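Cytosol aminopeptidase (Staphylococcus aureus subsp. aureus, PDB 3KZW) probably removes N-terminal amino acids, leucine among them, from peptides as a metal-dependent aminopeptidase of the cytosol (leucyl) aminopeptidase family. Local coordinates at residues Y108-L112 against S425-E429; L100-R106 against S136-D142. All blocks are in the same frame, centred on the assembly; numbering follows the deposited sequence.

Contact 1: residues Y108-L112 against S425-E429; sequences YQDML and SEVDE
Tyr108 and Asp428 carry most of the meeting between residues 108-112, the first turn of helix 108-124, and residues 425-429, the end of helix 414-426 and the turn beyond it. The CD2-CE2 side of the tyrosine ring meets the backbone of this turn obliquely: CD2 comes to 3.6 Å from the carbonyl O of Glu426, and CE2 to 3.8 Å from CA of Val427. Having CG anti to the backbone N (chi1 180°) swings the ring out to this backbone. Asp428 reaches back toward the helix between Gln109 and Leu112. Its OD1 is 3.4 Å from CG of Gln109, whose extended chain crosses the carboxylate obliquely. On the leucine side, Leu112 CD1 rests 3.9 Å from Asp428 CB, the two side chains running past each other in opposite directions. Asp428 has positive phi (58°), in keeping with a tight turn. Outward from this shell, Asp428 OD2 has a weak hydrogen bond with Tyr494 OH, Ile153 of helix 144-157 touches Tyr108, and Thr507 of helix 505-512 touches Val427. Here the N-terminal and catalytic domains meet near the surface; no oppositely charged side chains pair across these two segments, and van der Waals packing makes up much of the contact.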
ATOM      1  N   TYR A 108     -21.325  36.014  17.306  1.00  2.61           N
ATOM      2  CA  TYR A 108     -19.941  36.457  17.478  1.00  2.61           C
ATOM      3  C   TYR A 108     -19.084  36.074  16.269  1.00  2.61           C
ATOM      4  O   TYR A 108     -18.171  36.810  15.887  1.00  2.57           O
ATOM      5  CB  TYR A 108     -19.345  35.884  18.768  1.00  2.62           C
ATOM      6  CG  TYR A 108     -17.906  36.284  19.026  1.00  2.59           C
ATOM      7  CD1 TYR A 108     -17.587  37.561  19.483  1.00  2.63           C
ATOM      8  CD2 TYR A 108     -16.864  35.379  18.820  1.00  2.65           C
ATOM      9  CE1 TYR A 108     -16.267  37.933  19.722  1.00  2.64           C
ATOM     10  CE2 TYR A 108     -15.538  35.738  19.056  1.00  2.69           C
ATOM     11  CZ  TYR A 108     -15.248  37.016  19.506  1.00  2.72           C
ATOM     12  OH  TYR A 108     -13.936  37.372  19.742  1.00  2.72           O
ATOM     13  N   GLN A 109     -19.389  34.921  15.675  1.00  2.64           N
ATOM     14  CA  GLN A 109     -18.741  34.477  14.440  1.00  2.65           C
ATOM     15  C   GLN A 109     -18.982  35.485  13.315  1.00  2.65           C
ATOM     16  O   GLN A 109     -18.058  35.830  12.577  1.00  2.62           O
ATOM     17  CB  GLN A 109     -19.251  33.091  14.035  1.00  2.64           C
ATOM     18  CG  GLN A 109     -18.526  32.472  12.845  1.00  2.67           C
ATOM     19  CD  GLN A 109     -19.199  31.206  12.342  1.00  2.70           C
ATOM     20  OE1 GLN A 109     -18.644  30.112  12.448  1.00  2.60           O
ATOM     21  NE2 GLN A 109     -20.405  31.351  11.798  1.00  2.71           N
ATOM     22  N   ASP A 110     -20.225  35.954  13.200  1.00  2.67           N
ATOM     23  CA  ASP A 110     -20.593  36.983  12.227  1.00  2.63           C
ATOM     24  C   ASP A 110     -19.744  38.241  12.403  1.00  2.64           C
ATOM     25  O   ASP A 110     -19.255  38.795  11.422  1.00  2.64           O
ATOM     26  CB  ASP A 110     -22.085  37.328  12.324  1.00  2.62           C
ATOM     27  CG  ASP A 110     -22.992  36.192  11.850  1.00  2.71           C
ATOM     28  OD1 ASP A 110     -22.572  35.398  10.981  1.00  2.70           O
ATOM     29  OD2 ASP A 110     -24.139  36.102  12.346  1.00  2.73           O
ATOM     30  N   MET A 111     -19.559  38.670  13.653  1.00  2.65           N
ATOM     31  CA  MET A 111     -18.735  39.842  13.975  1.00  2.65           C
ATOM     32  C   MET A 111     -17.285  39.658  13.524  1.00  2.65           C
ATOM     33  O   MET A 111     -16.672  40.591  13.006  1.00  2.66           O
ATOM     34  CB  MET A 111     -18.778  40.160  15.477  1.00  2.71           C
ATOM     35  CG  MET A 111     -20.121  40.653  16.010  1.00  2.80           C
ATOM     36  SD  MET A 111     -20.120  40.776  17.824  1.00  3.95           S
ATOM     37  CE  MET A 111     -21.885  40.792  18.213  1.00  2.84           C
ATOM     38  N   LEU A 112     -16.748  38.453  13.719  1.00  2.69           N
ATOM     39  CA  LEU A 112     -15.394  38.118  13.263  1.00  2.64           C
ATOM     40  C   LEU A 112     -15.292  38.137  11.738  1.00  2.61           C
ATOM     41  O   LEU A 112     -14.284  38.567  11.179  1.00  2.55           O
ATOM     42  CB  LEU A 112     -14.954  36.755  13.804  1.00  2.59           C
ATOM     43  CG  LEU A 112     -14.724  36.590  15.307  1.00  2.62           C
ATOM     44  CD1 LEU A 112     -14.395  35.143  15.625  1.00  2.58           C
ATOM     45  CD2 LEU A 112     -13.620  37.507  15.818  1.00  2.65           C
ATOM     46  N   SER A 425     -17.342  27.626  22.744  1.00  2.64           N
ATOM     47  CA  SER A 425     -18.483  27.701  21.831  1.00  2.65           C
ATOM     48  C   SER A 425     -18.976  29.137  21.662  1.00  2.66           C
ATOM     49  O   SER A 425     -19.656  29.456  20.688  1.00  2.70           O
ATOM     50  CB  SER A 425     -19.620  26.793  22.303  1.00  2.62           C
ATOM     51  OG  SER A 425     -20.180  27.258  23.517  1.00  2.66           O
ATOM     52  N   GLU A 426     -18.615  29.996  22.612  1.00  2.66           N
ATOM     53  CA  GLU A 426     -18.995  31.407  22.585  1.00  2.67           C
ATOM     54  C   GLU A 426     -17.977  32.290  21.859  1.00  2.69           C
ATOM     55  O   GLU A 426     -18.300  33.414  21.464  1.00  2.71           O
ATOM     56  CB  GLU A 426     -19.218  31.924  24.006  1.00  2.65           C
ATOM     57  CG  GLU A 426     -20.465  31.368  24.681  1.00  2.74           C
ATOM     58  CD  GLU A 426     -20.524  31.670  26.170  1.00  2.90           C
ATOM     59  OE1 GLU A 426     -19.542  32.230  26.713  1.00  2.94           O
ATOM     60  OE2 GLU A 426     -21.557  31.345  26.799  1.00  2.93           O
ATOM     61  N   VAL A 427     -16.755  31.783  21.688  1.00  2.69           N
ATOM     62  CA  VAL A 427     -15.686  32.537  21.022  1.00  2.65           C
ATOM     63  C   VAL A 427     -15.260  31.923  19.683  1.00  2.63           C
ATOM     64  O   VAL A 427     -14.127  32.114  19.230  1.00  2.63           O
ATOM     65  CB  VAL A 427     -14.450  32.765  21.946  1.00  2.65           C
ATOM     66  CG1 VAL A 427     -14.819  33.648  23.136  1.00  2.63           C
ATOM     67  CG2 VAL A 427     -13.845  31.443  22.407  1.00  2.65           C
ATOM     68  N   ASP A 428     -16.190  31.201  19.057  1.00  2.63           N
ATOM     69  CA  ASP A 428     -16.001  30.598  17.730  1.00  2.66           C
ATOM     70  C   ASP A 428     -14.814  29.626  17.645  1.00  2.66           C
ATOM     71  O   ASP A 428     -14.050  29.639  16.677  1.00  2.71           O
ATOM     72  CB  ASP A 428     -15.917  31.680  16.639  1.00  2.66           C
ATOM     73  CG  ASP A 428     -16.068  31.114  15.237  1.00  2.75           C
ATOM     74  OD1 ASP A 428     -16.995  30.308  15.014  1.00  2.80           O
ATOM     75  OD2 ASP A 428     -15.257  31.477  14.354  1.00  2.70           O
ATOM     76  N   GLU A 429     -14.660  28.791  18.670  1.00  2.64           N
ATOM     77  CA  GLU A 429     -13.642  27.743  18.670  1.00  2.64           C
ATOM     78  C   GLU A 429     -14.263  26.398  19.040  1.00  2.65           C
ATOM     79  O   GLU A 429     -14.719  26.198  20.163  1.00  2.71           O
ATOM     80  CB  GLU A 429     -12.477  28.088  19.608  1.00  2.60           C
ATOM     81  CG  GLU A 429     -11.579  29.210  19.088  1.00  2.77           C
ATOM     82  CD  GLU A 429     -10.222  29.276  19.782  1.00  2.89           C
ATOM     83  OE1 GLU A 429     -10.170  29.318  21.033  1.00  2.89           O
ATOM     84  OE2 GLU A 429      -9.202  29.308  19.064  1.00  2.94           O
TER

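Contact 2: residues L100-R106 against S136-D142; sequences LGNLKTR and SFISKYD
Tyr141 lays its ring over Lys104, with CA of Lys104 4.2 Å from the ring centroid and 10° off the normal, a CH-pi contact. Lys140 CG lies over the opposite face, so the ring is sandwiched between two lysines. At the phenol end Lys104 NZ donates to Tyr141 OH at 2.8 Å; the lysine chain is extended until its last torsion, where a bend (chi4 -72°) brings the amine to the hydroxyl. Leu103 serves two neighbours: its CB packs 4.1 Å from Tyr141 CD2, and its CD2 sits 3.6 Å above the centre of the Arg106 guanidinium. Residues 100-106 run off the end of strand 91-101 and residues 136-142 follow strand 129-133; the two strands are parallel in the N-terminal sheet with strand 39-45 between them, and helix 108-124 makes the beta-alpha-beta crossover from one to the other. Arg106, bent at chi3, points end-on at the carbonyl O of Phe137, with NH2 at 2.8 Å nearly in line with the C=O and NH1 at 3.2 Å less straight, the carbonyl O lying in the guanidinium plane. NH2 also forms a salt bridge to Asp142 OD2, met from above the carboxylate plane. Ser139 N positions that carboxylate in turn, donating to its other oxygen, OD1, at 3.1 Å, while Ser139 OG takes the N-H of Tyr141 in an ST turn. Val147 of helix 144-157 touches both Arg106 and Asp142.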
ATOM      1  N   LEU A 100     -23.889  43.355   7.434  1.00  2.64           N
ATOM      2  CA  LEU A 100     -24.037  42.914   8.821  1.00  2.63           C
ATOM      3  C   LEU A 100     -25.108  41.840   8.973  1.00  2.61           C
ATOM      4  O   LEU A 100     -25.192  41.188  10.014  1.00  2.66           O
ATOM      5  CB  LEU A 100     -24.361  44.098   9.734  1.00  2.63           C
ATOM      6  CG  LEU A 100     -23.537  45.385   9.620  1.00  2.60           C
ATOM      7  CD1 LEU A 100     -24.222  46.494  10.388  1.00  2.59           C
ATOM      8  CD2 LEU A 100     -22.108  45.196  10.110  1.00  2.59           C
ATOM      9  N   GLY A 101     -25.917  41.662   7.931  1.00  2.59           N
ATOM     10  CA  GLY A 101     -27.035  40.720   7.957  1.00  2.62           C
ATOM     11  C   GLY A 101     -28.143  41.203   8.867  1.00  2.60           C
ATOM     12  O   GLY A 101     -28.281  42.402   9.103  1.00  2.59           O
ATOM     13  N   ASN A 102     -28.935  40.266   9.378  1.00  2.65           N
ATOM     14  CA  ASN A 102     -29.981  40.592  10.342  1.00  2.67           C
ATOM     15  C   ASN A 102     -29.354  40.837  11.706  1.00  2.67           C
ATOM     16  O   ASN A 102     -28.644  39.975  12.229  1.00  2.76           O
ATOM     17  CB  ASN A 102     -31.016  39.467  10.419  1.00  2.67           C
ATOM     18  CG  ASN A 102     -32.362  39.942  10.927  1.00  2.72           C
ATOM     19  OD1 ASN A 102     -32.461  40.597  11.969  1.00  2.77           O
ATOM     20  ND2 ASN A 102     -33.417  39.605  10.193  1.00  2.79           N
ATOM     21  N   LEU A 103     -29.606  42.018  12.267  1.00  2.66           N
ATOM     22  CA  LEU A 103     -29.014  42.420  13.546  1.00  2.66           C
ATOM     23  C   LEU A 103     -29.554  41.636  14.742  1.00  2.68           C
ATOM     24  O   LEU A 103     -28.888  41.537  15.773  1.00  2.70           O
ATOM     25  CB  LEU A 103     -29.190  43.924  13.778  1.00  2.66           C
ATOM     26  CG  LEU A 103     -28.346  44.890  12.943  1.00  2.66           C
ATOM     27  CD1 LEU A 103     -28.824  46.320  13.147  1.00  2.67           C
ATOM     28  CD2 LEU A 103     -26.863  44.768  13.269  1.00  2.67           C
ATOM     29  N   LYS A 104     -30.759  41.089  14.601  1.00  2.67           N
ATOM     30  CA  LYS A 104     -31.356  40.240  15.632  1.00  2.68           C
ATOM     31  C   LYS A 104     -30.575  38.937  15.786  1.00  2.67           C
ATOM     32  O   LYS A 104     -30.336  38.476  16.904  1.00  2.67           O
ATOM     33  CB  LYS A 104     -32.818  39.915  15.301  1.00  2.68           C
ATOM     34  CG  LYS A 104     -33.741  41.114  15.157  1.00  2.69           C
ATOM     35  CD  LYS A 104     -35.157  40.660  14.808  1.00  2.74           C
ATOM     36  CE  LYS A 104     -36.013  41.801  14.263  1.00  2.78           C
ATOM     37  NZ  LYS A 104     -36.413  42.785  15.311  1.00  2.73           N
ATOM     38  N   THR A 105     -30.178  38.355  14.654  1.00  2.69           N
ATOM     39  CA  THR A 105     -29.517  37.049  14.630  1.00  2.68           C
ATOM     40  C   THR A 105     -28.038  37.156  14.250  1.00  2.67           C
ATOM     41  O   THR A 105     -27.540  36.389  13.419  1.00  2.79           O
ATOM     42  CB  THR A 105     -30.237  36.069  13.668  1.00  2.68           C
ATOM     43  OG1 THR A 105     -30.313  36.645  12.357  1.00  2.68           O
ATOM     44  CG2 THR A 105     -31.644  35.751  14.168  1.00  2.67           C
ATOM     45  N   ARG A 106     -27.340  38.110  14.866  1.00  2.64           N
ATOM     46  CA  ARG A 106     -25.921  38.329  14.589  1.00  2.65           C
ATOM     47  C   ARG A 106     -25.032  37.716  15.673  1.00  2.67           C
ATOM     48  O   ARG A 106     -24.950  38.227  16.791  1.00  2.72           O
ATOM     49  CB  ARG A 106     -25.625  39.822  14.413  1.00  2.64           C
ATOM     50  CG  ARG A 106     -24.251  40.118  13.823  1.00  2.65           C
ATOM     51  CD  ARG A 106     -24.071  41.593  13.500  1.00  2.67           C
ATOM     52  NE  ARG A 106     -24.013  42.430  14.700  1.00  2.74           N
ATOM     53  CZ  ARG A 106     -23.595  43.694  14.722  1.00  2.65           C
ATOM     54  NH1 ARG A 106     -23.183  44.287  13.610  1.00  2.62           N
ATOM     55  NH2 ARG A 106     -23.580  44.368  15.863  1.00  2.63           N
ATOM     56  N   SER A 136     -22.872  52.580  13.204  1.00  2.64           N
ATOM     57  CA  SER A 136     -23.547  51.701  12.253  1.00  2.65           C
ATOM     58  C   SER A 136     -23.242  50.227  12.516  1.00  2.67           C
ATOM     59  O   SER A 136     -23.895  49.344  11.958  1.00  2.70           O
ATOM     60  CB  SER A 136     -23.173  52.074  10.812  1.00  2.68           C
ATOM     61  OG  SER A 136     -21.801  51.829  10.548  1.00  2.66           O
ATOM     62  N   PHE A 137     -22.245  49.972  13.362  1.00  2.67           N
ATOM     63  CA  PHE A 137     -21.840  48.610  13.715  1.00  2.69           C
ATOM     64  C   PHE A 137     -22.447  48.141  15.036  1.00  2.73           C
ATOM     65  O   PHE A 137     -22.533  46.938  15.293  1.00  2.76           O
ATOM     66  CB  PHE A 137     -20.315  48.510  13.780  1.00  2.68           C
ATOM     67  CG  PHE A 137     -19.647  48.544  12.434  1.00  2.68           C
ATOM     68  CD1 PHE A 137     -19.369  49.755  11.809  1.00  2.64           C
ATOM     69  CD2 PHE A 137     -19.291  47.365  11.793  1.00  2.62           C
ATOM     70  CE1 PHE A 137     -18.756  49.791  10.569  1.00  2.60           C
ATOM     71  CE2 PHE A 137     -18.673  47.392  10.549  1.00  2.68           C
ATOM     72  CZ  PHE A 137     -18.405  48.610   9.937  1.00  2.64           C
ATOM     73  N   ILE A 138     -22.864  49.099  15.861  1.00  2.74           N
ATOM     74  CA  ILE A 138     -23.411  48.825  17.186  1.00  2.77           C
ATOM     75  C   ILE A 138     -24.932  48.854  17.147  1.00  2.88           C
ATOM     76  O   ILE A 138     -25.535  49.826  16.687  1.00  2.87           O
ATOM     77  CB  ILE A 138     -22.897  49.847  18.225  1.00  2.77           C
ATOM     78  CG1 ILE A 138     -21.364  49.880  18.226  1.00  2.74           C
ATOM     79  CG2 ILE A 138     -23.445  49.532  19.623  1.00  2.68           C
ATOM     80  CD1 ILE A 138     -20.772  51.202  18.683  1.00  2.79           C
ATOM     81  N   SER A 139     -25.545  47.779  17.628  1.00  3.02           N
ATOM     82  CA  SER A 139     -26.995  47.688  17.644  1.00  3.13           C
ATOM     83  C   SER A 139     -27.526  47.650  19.064  1.00  3.20           C
ATOM     84  O   SER A 139     -26.768  47.514  20.028  1.00  3.28           O
ATOM     85  CB  SER A 139     -27.471  46.456  16.867  1.00  3.13           C
ATOM     86  OG  SER A 139     -27.211  45.266  17.590  1.00  3.28           O
ATOM     87  N   LYS A 140     -28.843  47.779  19.170  1.00  3.31           N
ATOM     88  CA  LYS A 140     -29.573  47.618  20.419  1.00  3.34           C
ATOM     89  C   LYS A 140     -29.430  46.196  20.978  1.00  3.35           C
ATOM     90  O   LYS A 140     -29.612  45.975  22.175  1.00  3.34           O
ATOM     91  CB  LYS A 140     -31.053  47.955  20.185  1.00  3.34           C
ATOM     92  CG  LYS A 140     -31.656  47.277  18.942  1.00  3.57           C
ATOM     93  CD  LYS A 140     -33.082  47.725  18.626  1.00  4.02           C
ATOM     94  CE  LYS A 140     -33.115  48.951  17.729  1.00  4.42           C
ATOM     95  NZ  LYS A 140     -34.406  49.064  16.998  1.00  4.54           N
ATOM     96  N   TYR A 141     -29.082  45.247  20.106  1.00  3.45           N
ATOM     97  CA  TYR A 141     -29.080  43.816  20.439  1.00  3.53           C
ATOM     98  C   TYR A 141     -27.804  43.307  21.100  1.00  3.58           C
ATOM     99  O   TYR A 141     -27.851  42.403  21.935  1.00  3.61           O
ATOM    100  CB  TYR A 141     -29.397  42.975  19.197  1.00  3.46           C
ATOM    101  CG  TYR A 141     -30.778  43.233  18.646  1.00  3.53           C
ATOM    102  CD1 TYR A 141     -31.914  42.778  19.321  1.00  3.51           C
ATOM    103  CD2 TYR A 141     -30.954  43.946  17.464  1.00  3.61           C
ATOM    104  CE1 TYR A 141     -33.191  43.023  18.830  1.00  3.36           C
ATOM    105  CE2 TYR A 141     -32.230  44.195  16.962  1.00  3.84           C
ATOM    106  CZ  TYR A 141     -33.341  43.730  17.652  1.00  3.48           C
ATOM    107  OH  TYR A 141     -34.603  43.971  17.162  1.00  3.54           O
ATOM    108  N   ASP A 142     -26.669  43.882  20.727  1.00  3.70           N
ATOM    109  CA  ASP A 142     -25.386  43.418  21.243  1.00  3.97           C
ATOM    110  C   ASP A 142     -24.765  44.385  22.239  1.00  3.95           C
ATOM    111  O   ASP A 142     -25.005  45.593  22.187  1.00  3.82           O
ATOM    112  CB  ASP A 142     -24.411  43.115  20.101  1.00  3.95           C
ATOM    113  CG  ASP A 142     -24.618  44.018  18.904  1.00  4.39           C
ATOM    114  OD1 ASP A 142     -24.476  45.255  19.043  1.00  4.36           O
ATOM    115  OD2 ASP A 142     -24.930  43.483  17.817  1.00  5.08           O
TER

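In the fold
Helix 108-124 ties the two sites together: contact 1 uses its first turn, and contact 2 the loop just before it. They touch where Met111 CE reaches Asp142 CB at 3.9 Å, and helix 144-157 borders both. Contact 1 is a surface contact, its centre about 14 Å from the centre of the chain, joining the two domains across 312 intervening residues; contact 2 is partly buried, its centre about 27 Å from that of the chain, and stays within the N-terminal domain. Their chemistry follows this division. The interdomain site buries little area and rests largely on ring and carbon packing, whereas the intradomain loops bury nearly twice as much and add directed hydrogen bonds and a salt bridge.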